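Local coordinates for class I phosphodiesterase PDEB1 (Leishmania major, PDB 2R8Q), which is the catalytic domain of a class I phosphodiesterase, a mainly helical enzyme holding zinc and magnesium ions, modelled here with 3-isobutyl-1-methylxanthine, at residues 271-274 and 275-279; 293-296 and 297-300. All blocks are in the same frame, centred on the assembly; numbering follows the deposited sequence.

Contact 1 of 2, residues 271-274 and 275-279; sequences AVTE and EFYRQ. With IBM (3-isobutyl-1-methylxanthine), chain E.
Two successive beta-branched residues, V272 and T273, each lay a methyl group over the face of the aromatic ring one helical turn further on, in neighbouring CH-pi contacts. V272 CG1 sits 3.7 Å from the centroid of the F276 ring, and T273 CG2 lies 3.8 Å from that of Y277. With V272 CG1 anti to the backbone N (chi1 173°), the other methyl, CG2, is left to meet the bound 3-isobutyl-1-methylxanthine, 3.8 Å from its C10. F276 presents its ring edge to the same ligand, CE2 to C8 at 3.7 Å. Residues 271-279 lie within helix 262-285, so these are i to i+4 contacts; V272 and F276 belong to the ligand pocket, where Q306 holds the ligand by a hydrogen bond. On another side of the helix, E274 bends at chi2 and forms a salt bridge with R278: NE donates to OE2 across 2.8 Å, nearly straight at 165°. OE2, shared with R296, takes it on its anti lone pair, close to the guanidinium plane, although the carboxylate is turned 73° from it. T273 OG1 bonds back to A269 O; E275 OE2 is hydrogen-bonded to H100 ND1, and its OE1 to Y99 N.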
ATOM      1  N   ALA A 271     -20.636 -19.704  -5.523  1.00 15.13           N
ATOM      2  CA  ALA A 271     -19.271 -19.203  -5.623  1.00 15.39           C
ATOM      3  C   ALA A 271     -18.818 -18.576  -4.303  1.00 16.26           C
ATOM      4  O   ALA A 271     -17.704 -18.827  -3.845  1.00 17.43           O
ATOM      5  CB  ALA A 271     -19.167 -18.186  -6.757  1.00 15.75           C
ATOM      6  N   VAL A 272     -19.676 -17.753  -3.703  1.00 14.84           N
ATOM      7  CA  VAL A 272     -19.346 -17.123  -2.425  1.00 16.34           C
ATOM      8  C   VAL A 272     -19.101 -18.209  -1.382  1.00 17.11           C
ATOM      9  O   VAL A 272     -18.112 -18.174  -0.649  1.00 17.76           O
ATOM     10  CB  VAL A 272     -20.491 -16.217  -1.907  1.00 16.01           C
ATOM     11  CG1 VAL A 272     -20.163 -15.717  -0.503  1.00 18.30           C
ATOM     12  CG2 VAL A 272     -20.693 -15.043  -2.840  1.00 18.68           C
ATOM     13  N   THR A 273     -20.007 -19.180  -1.332  1.00 16.78           N
ATOM     14  CA  THR A 273     -19.900 -20.269  -0.373  1.00 17.91           C
ATOM     15  C   THR A 273     -18.584 -21.026  -0.484  1.00 18.01           C
ATOM     16  O   THR A 273     -17.927 -21.284   0.526  1.00 18.12           O
ATOM     17  CB  THR A 273     -21.072 -21.255  -0.533  1.00 17.82           C
ATOM     18  OG1 THR A 273     -22.299 -20.571  -0.255  1.00 21.76           O
ATOM     19  CG2 THR A 273     -20.923 -22.432   0.431  1.00 20.75           C
ATOM     20  N   GLU A 274     -18.192 -21.380  -1.703  1.00 17.51           N
ATOM     21  CA  GLU A 274     -16.945 -22.107  -1.891  1.00 18.86           C
ATOM     22  C   GLU A 274     -15.736 -21.276  -1.478  1.00 17.89           C
ATOM     23  O   GLU A 274     -14.775 -21.813  -0.931  1.00 18.25           O
ATOM     24  CB  GLU A 274     -16.791 -22.561  -3.343  1.00 20.53           C
ATOM     25  CG  GLU A 274     -15.491 -23.321  -3.635  1.00 22.45           C
ATOM     26  CD  GLU A 274     -15.247 -24.503  -2.696  1.00 24.80           C
ATOM     27  OE1 GLU A 274     -16.224 -25.121  -2.226  1.00 25.78           O
ATOM     28  OE2 GLU A 274     -14.066 -24.823  -2.442  1.00 25.71           O
ATOM     29  N   GLU A 275     -15.771 -19.968  -1.731  1.00 15.80           N
ATOM     30  CA  GLU A 275     -14.636 -19.144  -1.335  1.00 16.22           C
ATOM     31  C   GLU A 275     -14.545 -19.101   0.190  1.00 16.11           C
ATOM     32  O   GLU A 275     -13.454 -19.199   0.760  1.00 16.54           O
ATOM     33  CB  GLU A 275     -14.754 -17.718  -1.888  1.00 16.18           C
ATOM     34  CG  GLU A 275     -13.558 -16.850  -1.503  1.00 16.78           C
ATOM     35  CD  GLU A 275     -13.459 -15.569  -2.306  1.00 17.53           C
ATOM     36  OE1 GLU A 275     -13.436 -15.645  -3.553  1.00 17.49           O
ATOM     37  OE2 GLU A 275     -13.390 -14.488  -1.688  1.00 17.67           O
ATOM     38  N   PHE A 276     -15.695 -18.955   0.843  1.00 16.90           N
ATOM     39  CA  PHE A 276     -15.741 -18.921   2.301  1.00 16.47           C
ATOM     40  C   PHE A 276     -15.201 -20.235   2.872  1.00 17.06           C
ATOM     41  O   PHE A 276     -14.402 -20.231   3.811  1.00 17.22           O
ATOM     42  CB  PHE A 276     -17.180 -18.707   2.793  1.00 15.95           C
ATOM     43  CG  PHE A 276     -17.666 -17.282   2.698  1.00 17.07           C
ATOM     44  CD1 PHE A 276     -16.845 -16.263   2.222  1.00 17.19           C
ATOM     45  CD2 PHE A 276     -18.957 -16.962   3.105  1.00 18.98           C
ATOM     46  CE1 PHE A 276     -17.304 -14.947   2.152  1.00 18.41           C
ATOM     47  CE2 PHE A 276     -19.424 -15.651   3.038  1.00 19.52           C
ATOM     48  CZ  PHE A 276     -18.595 -14.642   2.562  1.00 19.22           C
ATOM     49  N   TYR A 277     -15.640 -21.357   2.308  1.00 17.36           N
ATOM     50  CA  TYR A 277     -15.179 -22.661   2.780  1.00 17.67           C
ATOM     51  C   TYR A 277     -13.665 -22.792   2.650  1.00 18.44           C
ATOM     52  O   TYR A 277     -13.011 -23.400   3.496  1.00 18.14           O
ATOM     53  CB  TYR A 277     -15.856 -23.792   2.001  1.00 19.02           C
ATOM     54  CG  TYR A 277     -17.298 -24.054   2.381  1.00 20.33           C
ATOM     55  CD1 TYR A 277     -18.070 -24.954   1.650  1.00 23.55           C
ATOM     56  CD2 TYR A 277     -17.885 -23.418   3.473  1.00 21.14           C
ATOM     57  CE1 TYR A 277     -19.392 -25.214   1.995  1.00 24.19           C
ATOM     58  CE2 TYR A 277     -19.209 -23.672   3.828  1.00 25.00           C
ATOM     59  CZ  TYR A 277     -19.954 -24.572   3.083  1.00 25.25           C
ATOM     60  OH  TYR A 277     -21.262 -24.826   3.429  1.00 29.57           O
ATOM     61  N   ARG A 278     -13.099 -22.223   1.592  1.00 18.56           N
ATOM     62  CA  ARG A 278     -11.657 -22.312   1.421  1.00 17.71           C
ATOM     63  C   ARG A 278     -10.947 -21.462   2.467  1.00 18.46           C
ATOM     64  O   ARG A 278      -9.847 -21.807   2.901  1.00 19.80           O
ATOM     65  CB  ARG A 278     -11.252 -21.907   0.000  1.00 18.55           C
ATOM     66  CG  ARG A 278     -11.751 -22.893  -1.043  1.00 19.62           C
ATOM     67  CD  ARG A 278     -11.203 -22.618  -2.431  1.00 21.65           C
ATOM     68  NE  ARG A 278     -11.835 -23.490  -3.414  1.00 22.61           N
ATOM     69  CZ  ARG A 278     -11.524 -23.522  -4.704  1.00 23.01           C
ATOM     70  NH1 ARG A 278     -10.580 -22.724  -5.183  1.00 23.77           N
ATOM     71  NH2 ARG A 278     -12.165 -24.350  -5.517  1.00 25.61           N
ATOM     72  N   GLN A 279     -11.561 -20.353   2.875  1.00 18.21           N
ATOM     73  CA  GLN A 279     -10.941 -19.534   3.913  1.00 17.92           C
ATOM     74  C   GLN A 279     -10.981 -20.353   5.196  1.00 18.34           C
ATOM     75  O   GLN A 279     -10.027 -20.361   5.970  1.00 17.05           O
ATOM     76  CB  GLN A 279     -11.695 -18.220   4.143  1.00 18.70           C
ATOM     77  CG  GLN A 279     -11.120 -17.437   5.326  1.00 17.56           C
ATOM     78  CD  GLN A 279     -11.767 -16.083   5.542  1.00 17.42           C
ATOM     79  OE1 GLN A 279     -12.148 -15.405   4.591  1.00 18.36           O
ATOM     80  NE2 GLN A 279     -11.870 -15.673   6.803  1.00 16.46           N
TER
HETATM   81  N9  IBM E   3     -21.580 -12.277   2.799  1.00 50.85           N
HETATM   82  C8  IBM E   3     -22.175 -13.278   3.526  1.00 50.81           C
HETATM   83  N7  IBM E   3     -23.003 -14.016   2.828  1.00 50.38           N
HETATM   84  C5  IBM E   3     -22.947 -13.462   1.557  1.00 50.74           C
HETATM   85  C4  IBM E   3     -22.078 -12.393   1.523  1.00 51.14           C
HETATM   86  N3  IBM E   3     -21.772 -11.617   0.460  1.00 51.27           N
HETATM   87  C2  IBM E   3     -22.418 -11.955  -0.696  1.00 51.70           C
HETATM   88  N1  IBM E   3     -23.317 -13.025  -0.755  1.00 51.34           N
HETATM   89  C6  IBM E   3     -23.580 -13.776   0.365  1.00 51.31           C
HETATM   90  O6  IBM E   3     -24.363 -14.713   0.315  1.00 51.34           O
HETATM   91  O2  IBM E   3     -22.204 -11.300  -1.710  1.00 50.84           O
HETATM   92  C10 IBM E   3     -23.979 -13.345  -2.011  1.00 52.06           C
HETATM   93  C11 IBM E   3     -20.827 -10.516   0.542  1.00 52.65           C
HETATM   94  C12 IBM E   3     -19.430 -11.072   0.835  1.00 52.75           C
HETATM   95  C13 IBM E   3     -18.683 -11.372  -0.457  1.00 52.87           C
HETATM   96  C14 IBM E   3     -18.639 -10.109   1.709  1.00 53.62           C

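Contact 2 of 2, residues 293-296 and 297-300; sequences MFDR and SKNN
Between D295 and N299 the backbone makes a short 3-10 turn, with K298 N bonding weakly to D295 O at 3.4 Å and N299 N hydrogen-bonded to R296 O at 3.2 Å, before N299 takes a left-handed backbone conformation. D295 carries the side-chain part of the contact. A chi1 of -157° swings its carboxylate forward over the following residues, where OD1 accepts a hydrogen bond from S297 N at 3.0 Å. This closes an Asx turn over the start of the 3-10 turn. The bond is bent, 130° at the hydrogen, and approaches OD1 on its anti side, 22° out of the carboxylate plane. S297 CB packs against the same oxygen, 3.3 Å from OD1. K298 crosses D295 at about a right angle: its extended chain passes the carboxylate, with K298 CG 4.0 Å from D295 CG. The two charges do not touch directly, since K298 NZ stays 5.0 Å from D295 OD2. A water spans the gap instead, donating to OD2 and weakly accepting from NZ. OD1 has a further partner in K284, a salt bridge that would be expected to favour the ionised carboxylate. The turn and the residues just before it belong to the surface loop that links helix 262-285 to helix 302-324, and they lie against the former: M293 packs on F276 and touches 3-isobutyl-1-methylxanthine, F294 rests on Q279, R296 packs on Y277 and pairs with D281, and S297 touches K284.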
ATOM      1  N   MET A 293     -20.274 -20.099   8.975  1.00 23.94           N
ATOM      2  CA  MET A 293     -20.416 -19.709   7.577  1.00 25.69           C
ATOM      3  C   MET A 293     -19.226 -20.108   6.703  1.00 24.21           C
ATOM      4  O   MET A 293     -19.350 -20.212   5.479  1.00 23.82           O
ATOM      5  CB  MET A 293     -20.624 -18.194   7.508  1.00 29.44           C
ATOM      6  CG  MET A 293     -20.901 -17.641   6.128  1.00 35.15           C
ATOM      7  SD  MET A 293     -21.074 -15.850   6.190  1.00 39.01           S
ATOM      8  CE  MET A 293     -22.822 -15.691   6.562  1.00 39.41           C
ATOM      9  N   PHE A 294     -18.080 -20.344   7.332  1.00 21.86           N
ATOM     10  CA  PHE A 294     -16.873 -20.712   6.597  1.00 20.56           C
ATOM     11  C   PHE A 294     -16.475 -22.168   6.815  1.00 21.13           C
ATOM     12  O   PHE A 294     -15.433 -22.609   6.328  1.00 19.37           O
ATOM     13  CB  PHE A 294     -15.704 -19.814   7.022  1.00 19.94           C
ATOM     14  CG  PHE A 294     -15.962 -18.347   6.833  1.00 20.49           C
ATOM     15  CD1 PHE A 294     -16.832 -17.662   7.676  1.00 22.47           C
ATOM     16  CD2 PHE A 294     -15.341 -17.648   5.803  1.00 19.89           C
ATOM     17  CE1 PHE A 294     -17.080 -16.302   7.496  1.00 23.32           C
ATOM     18  CE2 PHE A 294     -15.584 -16.287   5.615  1.00 19.44           C
ATOM     19  CZ  PHE A 294     -16.454 -15.616   6.462  1.00 22.62           C
ATOM     20  N   ASP A 295     -17.311 -22.912   7.534  1.00 21.15           N
ATOM     21  CA  ASP A 295     -17.016 -24.306   7.841  1.00 22.90           C
ATOM     22  C   ASP A 295     -17.637 -25.302   6.870  1.00 23.53           C
ATOM     23  O   ASP A 295     -18.840 -25.567   6.905  1.00 25.01           O
ATOM     24  CB  ASP A 295     -17.473 -24.631   9.262  1.00 24.24           C
ATOM     25  CG  ASP A 295     -16.746 -25.824   9.839  1.00 24.85           C
ATOM     26  OD1 ASP A 295     -16.408 -26.741   9.065  1.00 23.92           O
ATOM     27  OD2 ASP A 295     -16.520 -25.847  11.069  1.00 27.45           O
ATOM     28  N   ARG A 296     -16.789 -25.860   6.015  1.00 24.03           N
ATOM     29  CA  ARG A 296     -17.192 -26.832   5.008  1.00 25.98           C
ATOM     30  C   ARG A 296     -17.760 -28.101   5.642  1.00 28.46           C
ATOM     31  O   ARG A 296     -18.691 -28.711   5.114  1.00 26.54           O
ATOM     32  CB  ARG A 296     -15.970 -27.184   4.155  1.00 25.65           C
ATOM     33  CG  ARG A 296     -16.224 -28.121   2.995  1.00 27.57           C
ATOM     34  CD  ARG A 296     -14.901 -28.591   2.402  1.00 27.16           C
ATOM     35  NE  ARG A 296     -14.069 -27.488   1.921  1.00 27.86           N
ATOM     36  CZ  ARG A 296     -14.334 -26.766   0.838  1.00 26.35           C
ATOM     37  NH1 ARG A 296     -15.417 -27.024   0.115  1.00 24.61           N
ATOM     38  NH2 ARG A 296     -13.512 -25.790   0.471  1.00 25.49           N
ATOM     39  N   SER A 297     -17.197 -28.478   6.787  1.00 31.62           N
ATOM     40  CA  SER A 297     -17.598 -29.689   7.500  1.00 35.77           C
ATOM     41  C   SER A 297     -19.006 -29.709   8.085  1.00 38.45           C
ATOM     42  O   SER A 297     -19.527 -30.778   8.405  1.00 38.66           O
ATOM     43  CB  SER A 297     -16.586 -29.986   8.609  1.00 35.42           C
ATOM     44  OG  SER A 297     -15.286 -30.148   8.070  1.00 36.14           O
ATOM     45  N   LYS A 298     -19.626 -28.543   8.239  1.00 41.30           N
ATOM     46  CA  LYS A 298     -20.974 -28.495   8.792  1.00 44.52           C
ATOM     47  C   LYS A 298     -22.041 -28.714   7.726  1.00 46.35           C
ATOM     48  O   LYS A 298     -23.213 -28.923   8.042  1.00 46.74           O
ATOM     49  CB  LYS A 298     -21.208 -27.169   9.520  1.00 45.30           C
ATOM     50  CG  LYS A 298     -20.439 -27.065  10.828  1.00 47.34           C
ATOM     51  CD  LYS A 298     -20.833 -25.839  11.635  1.00 48.73           C
ATOM     52  CE  LYS A 298     -20.111 -25.821  12.976  1.00 49.84           C
ATOM     53  NZ  LYS A 298     -20.468 -24.630  13.799  1.00 50.91           N
ATOM     54  N   ASN A 299     -21.623 -28.676   6.463  1.00 48.30           N
ATOM     55  CA  ASN A 299     -22.528 -28.880   5.334  1.00 50.19           C
ATOM     56  C   ASN A 299     -23.826 -28.092   5.477  1.00 50.21           C
ATOM     57  O   ASN A 299     -24.915 -28.661   5.411  1.00 50.84           O
ATOM     58  CB  ASN A 299     -22.853 -30.370   5.183  1.00 51.81           C
ATOM     59  CG  ASN A 299     -21.620 -31.214   4.926  1.00 53.31           C
ATOM     60  OD1 ASN A 299     -20.712 -31.277   5.756  1.00 53.84           O
ATOM     61  ND2 ASN A 299     -21.581 -31.868   3.771  1.00 53.84           N
ATOM     62  N   ASN A 300     -23.705 -26.781   5.669  1.00 50.09           N
ATOM     63  CA  ASN A 300     -24.874 -25.923   5.821  1.00 49.18           C
ATOM     64  C   ASN A 300     -25.682 -25.848   4.529  1.00 48.05           C
ATOM     65  O   ASN A 300     -25.149 -26.038   3.435  1.00 48.16           O
ATOM     66  CB  ASN A 300     -24.446 -24.513   6.235  1.00 51.25           C
ATOM     67  CG  ASN A 300     -23.717 -24.494   7.563  1.00 52.21           C
ATOM     68  OD1 ASN A 300     -24.253 -24.920   8.585  1.00 53.20           O
ATOM     69  ND2 ASN A 300     -22.486 -23.994   7.555  1.00 54.14           N
TER
HETATM   70  O   HOH W   1     -17.572 -23.592  12.909  1.00 37.29           O

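Contact 1 is partly buried, whereas contact 2 is a surface turn; their centres lie about 17 and 25 Å from the centre of the chain and about 10 Å from each other. The first is regular helix, where methyls meet rings, one pair beside the ligand, and a salt bridge spans one turn; the second depends on backbone bonds, a carboxylate and water. They meet directly. E274 OE2 of contact 1 forms a salt bridge with R296 NH2 of contact 2 at 3.1 Å. At the pocket M293 SD lies 3.6 Å from F276 CE2. Separately, the F294 and F276 rings meet with planes about 30° apart, joining loop to helix.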